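Local structure of oxygenase-reductase (Streptomyces fradiae, 4OSP) at residues 43-48 with 66-71; 99-104 with 140-145. The protein reduces the C-6 ketone of angucyclinones with NADPH in urdamycin biosynthesis, this chain being the C-terminal reductase domain of a longer oxygenase-reductase. One frame throughout, in Å; residues are numbered along the deposited sequence.

Contact 1 (43-48 with 66-71); sequences VAVHCS and GRAFSV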
ATOM      1  N   VAL B  43     -23.843  -7.309 -23.677  1.00 21.71           N
ATOM      2  CA  VAL B  43     -23.096  -8.083 -22.694  1.00 21.33           C
ATOM      3  C   VAL B  43     -23.149  -9.573 -22.976  1.00 22.22           C
ATOM      4  O   VAL B  43     -24.223 -10.139 -23.207  1.00 22.80           O
ATOM      5  CB  VAL B  43     -23.612  -7.835 -21.255  1.00 20.50           C
ATOM      6  CG1 VAL B  43     -22.786  -8.614 -20.238  1.00 19.19           C
ATOM      7  CG2 VAL B  43     -23.617  -6.344 -20.925  1.00 19.84           C
ATOM      8  N   ALA B  44     -21.978 -10.202 -22.957  1.00 22.31           N
ATOM      9  CA  ALA B  44     -21.887 -11.645 -22.993  1.00 22.59           C
ATOM     10  C   ALA B  44     -21.874 -12.175 -21.570  1.00 22.95           C
ATOM     11  O   ALA B  44     -20.947 -11.921 -20.809  1.00 22.61           O
ATOM     12  CB  ALA B  44     -20.640 -12.083 -23.750  1.00 22.66           C
ATOM     13  N   VAL B  45     -22.941 -12.872 -21.204  1.00 24.10           N
ATOM     14  CA  VAL B  45     -23.050 -13.473 -19.892  1.00 24.99           C
ATOM     15  C   VAL B  45     -22.424 -14.842 -19.987  1.00 26.03           C
ATOM     16  O   VAL B  45     -22.914 -15.699 -20.718  1.00 27.68           O
ATOM     17  CB  VAL B  45     -24.529 -13.609 -19.458  1.00 26.62           C
ATOM     18  CG1 VAL B  45     -24.650 -14.339 -18.122  1.00 25.21           C
ATOM     19  CG2 VAL B  45     -25.189 -12.240 -19.389  1.00 27.06           C
ATOM     20  N   HIS B  46     -21.320 -15.034 -19.274  1.00 25.93           N
ATOM     21  CA  HIS B  46     -20.643 -16.319 -19.246  1.00 26.90           C
ATOM     22  C   HIS B  46     -20.985 -17.083 -17.999  1.00 29.32           C
ATOM     23  O   HIS B  46     -21.187 -16.491 -16.947  1.00 31.41           O
ATOM     24  CB  HIS B  46     -19.124 -16.140 -19.312  1.00 24.63           C
ATOM     25  CG  HIS B  46     -18.356 -17.357 -18.887  1.00 22.60           C
ATOM     26  ND1 HIS B  46     -17.975 -17.580 -17.580  1.00 22.13           N
ATOM     27  CD2 HIS B  46     -17.921 -18.427 -19.593  1.00 21.98           C
ATOM     28  CE1 HIS B  46     -17.330 -18.728 -17.502  1.00 21.43           C
ATOM     29  NE2 HIS B  46     -17.275 -19.258 -18.711  1.00 21.78           N
ATOM     30  N   CYS B  47     -21.033 -18.405 -18.124  1.00 33.00           N
ATOM     31  CA  CYS B  47     -21.053 -19.309 -16.978  1.00 36.52           C
ATOM     32  C   CYS B  47     -20.335 -20.596 -17.349  1.00 35.70           C
ATOM     33  O   CYS B  47     -20.216 -20.932 -18.531  1.00 34.63           O
ATOM     34  CB  CYS B  47     -22.489 -19.620 -16.532  1.00 39.61           C
ATOM     35  SG  CYS B  47     -22.603 -20.510 -14.948  1.00 46.34           S
ATOM     36  N   SER B  48     -19.862 -21.312 -16.335  1.00 36.99           N
ATOM     37  CA  SER B  48     -19.109 -22.538 -16.551  1.00 38.73           C
ATOM     38  C   SER B  48     -19.949 -23.737 -17.018  1.00 42.73           C
ATOM     39  O   SER B  48     -19.502 -24.487 -17.880  1.00 43.26           O
ATOM     40  CB  SER B  48     -18.280 -22.891 -15.317  1.00 36.71           C
ATOM     41  OG  SER B  48     -17.055 -22.165 -15.315  1.00 35.87           O
ATOM     42  N   GLY B  66     -32.294  -3.909 -22.497  1.00 31.55           N
ATOM     43  CA  GLY B  66     -30.903  -4.028 -22.913  1.00 29.18           C
ATOM     44  C   GLY B  66     -30.674  -5.164 -23.891  1.00 29.27           C
ATOM     45  O   GLY B  66     -31.626  -5.748 -24.419  1.00 29.38           O
ATOM     46  N   ARG B  67     -29.397  -5.474 -24.123  1.00 29.56           N
ATOM     47  CA  ARG B  67     -28.968  -6.532 -25.059  1.00 27.74           C
ATOM     48  C   ARG B  67     -27.922  -7.432 -24.391  1.00 26.41           C
ATOM     49  O   ARG B  67     -26.975  -6.938 -23.771  1.00 25.09           O
ATOM     50  CB  ARG B  67     -28.377  -5.913 -26.330  1.00 26.81           C
ATOM     51  CG  ARG B  67     -29.319  -4.998 -27.101  1.00 26.89           C
ATOM     52  CD  ARG B  67     -30.479  -5.772 -27.716  1.00 28.40           C
ATOM     53  NE  ARG B  67     -30.044  -6.969 -28.438  1.00 30.27           N
ATOM     54  CZ  ARG B  67     -29.463  -6.952 -29.639  1.00 31.86           C
ATOM     55  NH1 ARG B  67     -29.249  -5.802 -30.261  1.00 32.60           N
ATOM     56  NH2 ARG B  67     -29.101  -8.086 -30.224  1.00 31.15           N
ATOM     57  N   ALA B  68     -28.108  -8.745 -24.507  1.00 24.35           N
ATOM     58  CA  ALA B  68     -27.184  -9.718 -23.927  1.00 23.14           C
ATOM     59  C   ALA B  68     -27.308 -11.094 -24.594  1.00 23.36           C
ATOM     60  O   ALA B  68     -28.325 -11.407 -25.209  1.00 23.35           O
ATOM     61  CB  ALA B  68     -27.414  -9.838 -22.430  1.00 21.81           C
ATOM     62  N   PHE B  69     -26.261 -11.904 -24.477  1.00 22.94           N
ATOM     63  CA  PHE B  69     -26.330 -13.314 -24.857  1.00 22.84           C
ATOM     64  C   PHE B  69     -25.500 -14.185 -23.914  1.00 23.30           C
ATOM     65  O   PHE B  69     -24.558 -13.704 -23.284  1.00 23.99           O
ATOM     66  CB  PHE B  69     -25.926 -13.527 -26.330  1.00 21.99           C
ATOM     67  CG  PHE B  69     -24.480 -13.201 -26.641  1.00 21.86           C
ATOM     68  CD1 PHE B  69     -24.083 -11.891 -26.914  1.00 21.42           C
ATOM     69  CD2 PHE B  69     -23.524 -14.214 -26.716  1.00 21.96           C
ATOM     70  CE1 PHE B  69     -22.761 -11.594 -27.220  1.00 21.22           C
ATOM     71  CE2 PHE B  69     -22.200 -13.919 -27.025  1.00 21.54           C
ATOM     72  CZ  PHE B  69     -21.817 -12.607 -27.277  1.00 21.26           C
ATOM     73  N   SER B  70     -25.846 -15.461 -23.811  1.00 22.89           N
ATOM     74  CA  SER B  70     -25.098 -16.350 -22.933  1.00 23.86           C
ATOM     75  C   SER B  70     -23.933 -17.062 -23.641  1.00 24.96           C
ATOM     76  O   SER B  70     -23.922 -17.225 -24.861  1.00 23.03           O
ATOM     77  CB  SER B  70     -26.022 -17.345 -22.223  1.00 23.92           C
ATOM     78  OG  SER B  70     -26.650 -18.213 -23.144  1.00 25.35           O
ATOM     79  N   VAL B  71     -22.944 -17.452 -22.848  1.00 27.12           N
ATOM     80  CA  VAL B  71     -21.757 -18.125 -23.335  1.00 28.94           C
ATOM     81  C   VAL B  71     -21.379 -19.205 -22.323  1.00 29.94           C
ATOM     82  O   VAL B  71     -21.184 -18.924 -21.139  1.00 30.69           O
ATOM     83  CB  VAL B  71     -20.593 -17.122 -23.518  1.00 28.74           C
ATOM     84  CG1 VAL B  71     -19.255 -17.838 -23.532  1.00 29.80           C
ATOM     85  CG2 VAL B  71     -20.787 -16.309 -24.791  1.00 28.37           C
TER
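Val45 is gripped through both its backbone polar atoms: its N donates to Phe69 O at 2.8 Å, and its O accepts from Val71 N, also at 2.8 Å, though with a more bent N-H...O angle of 136°. The ladder begins with Val43 N to Arg67 O and Phe69 N to Val43 O, and ends with Cys47 N to Val71 O, 3.1 Å and straighter at 160°. Strands 43-47 and 67-71 are parallel neighbours, paired Val43 with Ala68 through His46 with Val71, and CA-H groups supplement the bonds, as where Ala68 CA lies 3.1 Å from Val43 O. On one face, the methyl of Ala44 sits over the ring of Phe69 in a CH-pi contact, CB 3.8 Å from CZ. The ring swings there because CG stands between backbone N and carbonyl carbon (chi1 65°). Val71 CG2 reaches Ala44 CB at 4.4 Å, and helix 80-96 packs against this face, which His46 shares. The other face carries Val43, Val45 and Ala68, with Val45 CG2 4.5 Å from Ala68 CB, under helices 27-38 and 51-63. Ser70 OG, on that face too, bonds Arg51 and Asp55 of helix 51-63, the crossover helix of this right-handed beta-alpha-beta unit of the Rossmann fold. His46 bonds Gly23 N through ND1 and Ala73 O through NE2, which fixes the rotation of its imidazole. So held, the histidine on the middle strand probably ties together the chain just past strands 18-21 and 67-72, beside cofactor-binding Gly23 and Ser48.

Contact 2 (99-104 with 140-145); sequences TTLDIL and QRALTL
Leu145 packs closely against the chain at Thr99 and Leu101, whereas the contact thins out toward Ala142 and Leu104. The CB of Leu145 lies 3.5 Å from Thr99 O and 3.9 Å from Leu101 CB, so the foot of the side chain rests against a carbonyl and a methylene. Its CG points opposite the carbonyl carbon (chi1 -52°), which carries both methyls alongside Thr99; CD2 comes 3.7 Å from Thr99 OG1, the two side chains meeting at a slant. One hydrogen bond fastens this corner: Leu101 N donates to Leu145 O at 3.1 Å. It is almost straight at the hydrogen, 175°, yet the N-H comes in from over the C=O plane, 64° from it, away from the usual lone-pair direction. The two segments belong to the classical short-chain dehydrogenase Rossmann fold: Leu101 and Leu104 lie in the approach to and start of the central strand 103-106, and Ala142 belongs to helix 121-142, which packs on the sheet. Here the touch is lighter but buried: the Ala142 methyl meets Leu104 CD2 at 4.0 Å and Leu101 CD2 at 4.3 Å. Phe85 of helix 80-96 also packs on Ala142, while Leu20 of strand 18-21 lies against both leucines. The close packing at Leu145, by contrast, borders the partly exposed Thr99 and Thr100; Thr100 CB points away from Leu145, its side chain rests on Pro147, and its backbone O is bonded by Thr18 OG1. Two residues before Ala142, Gln140 NE2 bonds Val119 O and Pro116 O of a second subunit.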
ATOM      1  N   THR B  99     -16.142  -8.267 -33.924  1.00 28.39           N
ATOM      2  CA  THR B  99     -15.740  -9.046 -32.738  1.00 27.12           C
ATOM      3  C   THR B  99     -15.117  -8.134 -31.679  1.00 26.91           C
ATOM      4  O   THR B  99     -14.579  -8.604 -30.668  1.00 26.63           O
ATOM      5  CB  THR B  99     -14.764 -10.202 -33.086  1.00 27.30           C
ATOM      6  OG1 THR B  99     -13.672  -9.702 -33.877  1.00 26.72           O
ATOM      7  CG2 THR B  99     -15.484 -11.324 -33.840  1.00 25.06           C
ATOM      8  N   THR B 100     -15.190  -6.832 -31.933  1.00 26.21           N
ATOM      9  CA  THR B 100     -14.735  -5.817 -31.000  1.00 28.43           C
ATOM     10  C   THR B 100     -15.251  -6.094 -29.582  1.00 27.49           C
ATOM     11  O   THR B 100     -16.462  -6.272 -29.373  1.00 25.79           O
ATOM     12  CB  THR B 100     -15.218  -4.426 -31.450  1.00 30.79           C
ATOM     13  OG1 THR B 100     -14.992  -4.277 -32.862  1.00 33.36           O
ATOM     14  CG2 THR B 100     -14.487  -3.325 -30.701  1.00 30.24           C
ATOM     15  N   LEU B 101     -14.323  -6.163 -28.626  1.00 25.43           N
ATOM     16  CA  LEU B 101     -14.676  -6.342 -27.214  1.00 23.49           C
ATOM     17  C   LEU B 101     -14.180  -5.145 -26.429  1.00 22.75           C
ATOM     18  O   LEU B 101     -12.990  -5.007 -26.183  1.00 22.79           O
ATOM     19  CB  LEU B 101     -14.075  -7.635 -26.648  1.00 22.71           C
ATOM     20  CG  LEU B 101     -14.473  -8.062 -25.223  1.00 22.18           C
ATOM     21  CD1 LEU B 101     -15.957  -8.419 -25.166  1.00 21.51           C
ATOM     22  CD2 LEU B 101     -13.624  -9.244 -24.753  1.00 21.10           C
ATOM     23  N   ASP B 102     -15.099  -4.280 -26.036  1.00 21.42           N
ATOM     24  CA  ASP B 102     -14.715  -3.030 -25.413  1.00 21.81           C
ATOM     25  C   ASP B 102     -14.316  -3.216 -23.975  1.00 20.87           C
ATOM     26  O   ASP B 102     -13.345  -2.619 -23.503  1.00 20.33           O
ATOM     27  CB  ASP B 102     -15.854  -2.034 -25.523  1.00 21.92           C
ATOM     28  CG  ASP B 102     -16.144  -1.672 -26.952  1.00 21.90           C
ATOM     29  OD1 ASP B 102     -15.410  -0.831 -27.496  1.00 22.61           O
ATOM     30  OD2 ASP B 102     -17.075  -2.256 -27.541  1.00 21.74           O
ATOM     31  N   ILE B 103     -15.061  -4.074 -23.291  1.00 20.56           N
ATOM     32  CA  ILE B 103     -14.957  -4.216 -21.851  1.00 20.37           C
ATOM     33  C   ILE B 103     -14.818  -5.686 -21.484  1.00 19.95           C
ATOM     34  O   ILE B 103     -15.627  -6.521 -21.892  1.00 19.57           O
ATOM     35  CB  ILE B 103     -16.199  -3.615 -21.155  1.00 20.04           C
ATOM     36  CG1 ILE B 103     -16.312  -2.119 -21.472  1.00 21.20           C
ATOM     37  CG2 ILE B 103     -16.133  -3.837 -19.650  1.00 20.89           C
ATOM     38  CD1 ILE B 103     -17.701  -1.525 -21.276  1.00 21.47           C
ATOM     39  N   LEU B 104     -13.776  -5.998 -20.727  1.00 18.93           N
ATOM     40  CA  LEU B 104     -13.613  -7.331 -20.184  1.00 18.82           C
ATOM     41  C   LEU B 104     -13.625  -7.283 -18.659  1.00 19.25           C
ATOM     42  O   LEU B 104     -12.818  -6.571 -18.042  1.00 18.93           O
ATOM     43  CB  LEU B 104     -12.296  -7.950 -20.675  1.00 18.42           C
ATOM     44  CG  LEU B 104     -11.829  -9.191 -19.921  1.00 18.14           C
ATOM     45  CD1 LEU B 104     -12.782 -10.350 -20.170  1.00 17.31           C
ATOM     46  CD2 LEU B 104     -10.397  -9.549 -20.302  1.00 18.57           C
ATOM     47  N   GLN B 140      -4.887 -12.441 -22.303  1.00 19.54           N
ATOM     48  CA  GLN B 140      -3.983 -12.612 -23.431  1.00 20.54           C
ATOM     49  C   GLN B 140      -4.764 -12.761 -24.732  1.00 21.32           C
ATOM     50  O   GLN B 140      -4.497 -12.070 -25.712  1.00 22.39           O
ATOM     51  CB  GLN B 140      -3.080 -13.824 -23.221  1.00 19.93           C
ATOM     52  CG  GLN B 140      -1.995 -13.969 -24.280  1.00 19.43           C
ATOM     53  CD  GLN B 140      -1.261 -15.278 -24.156  1.00 19.27           C
ATOM     54  OE1 GLN B 140      -1.786 -16.330 -24.518  1.00 18.52           O
ATOM     55  NE2 GLN B 140      -0.039 -15.225 -23.636  1.00 19.45           N
ATOM     56  N   ARG B 141      -5.740 -13.656 -24.727  1.00 21.13           N
ATOM     57  CA  ARG B 141      -6.568 -13.870 -25.893  1.00 21.36           C
ATOM     58  C   ARG B 141      -7.436 -12.632 -26.207  1.00 21.79           C
ATOM     59  O   ARG B 141      -7.594 -12.266 -27.379  1.00 22.38           O
ATOM     60  CB  ARG B 141      -7.404 -15.145 -25.720  1.00 22.00           C
ATOM     61  CG  ARG B 141      -8.405 -15.445 -26.827  1.00 24.70           C
ATOM     62  CD  ARG B 141      -7.760 -15.869 -28.150  1.00 25.14           C
ATOM     63  NE  ARG B 141      -8.640 -15.514 -29.267  1.00 27.42           N
ATOM     64  CZ  ARG B 141      -9.556 -16.324 -29.779  1.00 28.05           C
ATOM     65  NH1 ARG B 141      -9.703 -17.545 -29.292  1.00 33.94           N
ATOM     66  NH2 ARG B 141     -10.318 -15.929 -30.776  1.00 27.19           N
ATOM     67  N   ALA B 142      -7.955 -11.964 -25.176  1.00 20.40           N
ATOM     68  CA  ALA B 142      -8.831 -10.799 -25.394  1.00 20.87           C
ATOM     69  C   ALA B 142      -8.137  -9.588 -26.028  1.00 22.02           C
ATOM     70  O   ALA B 142      -8.798  -8.767 -26.676  1.00 22.30           O
ATOM     71  CB  ALA B 142      -9.541 -10.392 -24.106  1.00 19.97           C
ATOM     72  N   LEU B 143      -6.821  -9.465 -25.829  1.00 22.74           N
ATOM     73  CA  LEU B 143      -6.057  -8.351 -26.402  1.00 25.02           C
ATOM     74  C   LEU B 143      -6.249  -8.241 -27.905  1.00 26.43           C
ATOM     75  O   LEU B 143      -6.154  -7.157 -28.473  1.00 28.28           O
ATOM     76  CB  LEU B 143      -4.562  -8.468 -26.095  1.00 26.23           C
ATOM     77  CG  LEU B 143      -4.066  -8.418 -24.647  1.00 27.07           C
ATOM     78  CD1 LEU B 143      -2.547  -8.355 -24.666  1.00 30.04           C
ATOM     79  CD2 LEU B 143      -4.630  -7.243 -23.868  1.00 26.39           C
ATOM     80  N   THR B 144      -6.533  -9.363 -28.547  1.00 27.84           N
ATOM     81  CA  THR B 144      -6.803  -9.368 -29.976  1.00 29.54           C
ATOM     82  C   THR B 144      -8.135  -8.702 -30.338  1.00 29.39           C
ATOM     83  O   THR B 144      -8.331  -8.293 -31.481  1.00 31.56           O
ATOM     84  CB  THR B 144      -6.786 -10.797 -30.554  1.00 32.60           C
ATOM     85  OG1 THR B 144      -7.115 -10.739 -31.944  1.00 39.74           O
ATOM     86  CG2 THR B 144      -7.805 -11.678 -29.863  1.00 30.19           C
ATOM     87  N   LEU B 145      -9.041  -8.588 -29.368  1.00 26.15           N
ATOM     88  CA  LEU B 145     -10.372  -8.059 -29.629  1.00 24.23           C
ATOM     89  C   LEU B 145     -10.596  -6.664 -29.042  1.00 24.76           C
ATOM     90  O   LEU B 145     -11.400  -5.898 -29.562  1.00 25.92           O
ATOM     91  CB  LEU B 145     -11.442  -9.024 -29.116  1.00 23.36           C
ATOM     92  CG  LEU B 145     -11.334 -10.492 -29.560  1.00 23.46           C
ATOM     93  CD1 LEU B 145     -12.447 -11.324 -28.932  1.00 23.25           C
ATOM     94  CD2 LEU B 145     -11.379 -10.629 -31.079  1.00 23.55           C
TER

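Overall arrangement
The chain completes contact 1 before starting contact 2, and one parallel sheet serves both. Their centres are 15 Å apart and their nearest atoms about 6 Å, so they do not touch. Strand 18-21 lies between them, pairing with 42-47 of contact 1 on one edge and with 103-106 of contact 2 on the other. Helix 80-96 is shared as well, packing against side chains of both. Contact 1 joins two strands within the sheet and borders the NADP(+) site, with Ser48 as one of its binding residues; contact 2 seats the C-terminal part of helix 121-142 against the sheet farther from the cofactor, and that part of the helix also reaches a neighbouring subunit.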